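Local coordinates for putative cell adhesion protein (Bacteroides thetaiotaomicron, PDB 4DGU), which is a putative cell adhesion protein related to fimbrial subunits, probably a building block of a distinct type of pilus, and carries zinc-binding sites, at residues 52-56 / 88-92. Residues are numbered along the deposited sequence; the frame is centred on the assembly and turned at random.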
loop_
_atom_site.group_PDB
_atom_site.type_symbol
_atom_site.label_atom_id
_atom_site.label_comp_id
_atom_site.label_asym_id
_atom_site.label_seq_id
_atom_site.Cartn_x
_atom_site.Cartn_y
_atom_site.Cartn_z
ATOM N N GLY A 52 -36.341 14.867 -8.164
ATOM C CA GLY A 52 -37.009 15.546 -9.275
ATOM C C GLY A 52 -37.595 16.910 -8.963
ATOM O O GLY A 52 -38.415 17.394 -9.731
ATOM N N GLN A 53 -37.186 17.533 -7.836
ATOM C CA GLN A 53 -37.703 18.819 -7.343
ATOM C C GLN A 53 -36.569 19.791 -7.070
ATOM O O GLN A 53 -35.417 19.387 -7.069
ATOM C CB GLN A 53 -38.540 18.609 -6.062
ATOM C CG GLN A 53 -39.755 17.707 -6.267
ATOM C CD GLN A 53 -40.757 18.258 -7.265
ATOM O OE1 GLN A 53 -41.058 17.643 -8.293
ATOM N NE2 GLN A 53 -41.317 19.419 -6.975
ATOM N N ASP A 54 -36.894 21.071 -6.851
ATOM C CA ASP A 54 -35.890 22.113 -6.587
ATOM C C ASP A 54 -35.478 22.105 -5.136
ATOM O O ASP A 54 -36.301 21.811 -4.268
ATOM C CB ASP A 54 -36.417 23.530 -6.945
ATOM C CG ASP A 54 -36.789 23.802 -8.395
ATOM O OD1 ASP A 54 -37.936 24.259 -8.638
ATOM O OD2 ASP A 54 -35.911 23.645 -9.287
ATOM N N TYR A 55 -34.212 22.489 -4.874
ATOM C CA TYR A 55 -33.667 22.620 -3.522
ATOM C C TYR A 55 -34.277 23.855 -2.849
ATOM O O TYR A 55 -34.328 24.928 -3.445
ATOM C CB TYR A 55 -32.138 22.721 -3.570
ATOM C CG TYR A 55 -31.449 21.417 -3.924
ATOM C CD1 TYR A 55 -31.302 20.406 -2.979
ATOM C CD2 TYR A 55 -30.878 21.219 -5.185
ATOM C CE1 TYR A 55 -30.627 19.222 -3.279
ATOM C CE2 TYR A 55 -30.196 20.033 -5.497
ATOM C CZ TYR A 55 -30.087 19.033 -4.541
ATOM O OH TYR A 55 -29.443 17.854 -4.836
ATOM N N THR A 56 -34.814 23.683 -1.647
ATOM C CA THR A 56 -35.404 24.787 -0.881
ATOM C C THR A 56 -34.699 24.840 0.492
ATOM O O THR A 56 -34.228 23.803 0.983
ATOM C CB THR A 56 -36.944 24.670 -0.794
ATOM O OG1 THR A 56 -37.318 23.356 -0.369
ATOM C CG2 THR A 56 -37.640 25.001 -2.122
ATOM N N ASP A 88 -29.559 30.895 -5.026
ATOM C CA ASP A 88 -30.928 30.806 -5.585
ATOM C C ASP A 88 -30.938 30.188 -7.014
ATOM O O ASP A 88 -31.872 29.451 -7.354
ATOM C CB ASP A 88 -31.625 32.178 -5.579
ATOM N N GLU A 89 -29.867 30.453 -7.811
ATOM C CA GLU A 89 -29.659 29.931 -9.167
ATOM C C GLU A 89 -29.348 28.407 -9.161
ATOM O O GLU A 89 -29.883 27.688 -10.013
ATOM C CB GLU A 89 -28.526 30.702 -9.871
ATOM N N ALA A 90 -28.490 27.924 -8.210
ATOM C CA ALA A 90 -28.086 26.507 -8.079
ATOM C C ALA A 90 -29.222 25.606 -7.522
ATOM O O ALA A 90 -29.319 24.433 -7.905
ATOM C CB ALA A 90 -26.846 26.388 -7.202
ATOM N N ALA A 91 -30.086 26.165 -6.641
ATOM C CA ALA A 91 -31.252 25.484 -6.048
ATOM C C ALA A 91 -32.232 24.963 -7.140
ATOM O O ALA A 91 -32.778 23.861 -7.005
ATOM C CB ALA A 91 -31.975 26.430 -5.099
ATOM N N THR A 92 -32.406 25.750 -8.233
ATOM C CA THR A 92 -33.260 25.426 -9.383
ATOM C C THR A 92 -32.548 24.426 -10.307
ATOM O O THR A 92 -33.192 23.712 -11.078
ATOM C CB THR A 92 -33.671 26.701 -10.153
ATOM O OG1 THR A 92 -32.503 27.402 -10.577
ATOM C CG2 THR A 92 -34.579 27.625 -9.342
#
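With CG turned away from their own carbonyl carbons and beside the backbone N (chi1 -62° and -72°), Asp54 and Tyr55 send a carboxylate and a ring in different directions, and the Tyr55 N-H between them meets Ala91 O. This is the single hydrogen bond of the contact: Tyr55 N donates to Ala91 O over 2.9 Å, with an angle of 155° at the hydrogen. The same oxygen lies at the edge of the Tyr55 ring, near its plane, 3.7 Å from CD2. Ala91 fits its methyl alongside the tyrosine backbone, its CB 3.2 Å from Tyr55 O, and makes an apolar contact of 4.0 Å with Tyr55 CB. Asp54 reaches to Thr92, where its OD2 approaches Thr92 CA at 3.2 Å and lies 3.3 Å from Thr92 O; both oxygens are acceptors, so they come close without a hydrogen bond. Thr92 turns its hydroxyl back into its own segment, OG1 sitting between backbone N and carbonyl carbon and bonding Glu89 O at 2.7 Å. One backbone hydrogen bond, flanked by side-chain packing, thus ties the loop to a short, weakly bonded helix, while the aromatic side chain runs inward. Tyr55 OH bonds Leu160 O, and its ring meets His82 edge-to-face, beside Ser47 and Ala49 of strand 45-50. The contact lies at the surface of the fimbrillin-like fold, setting the loop between antiparallel strands 45-50 and 56-59 against helix 88-91, which follows strand 77-83.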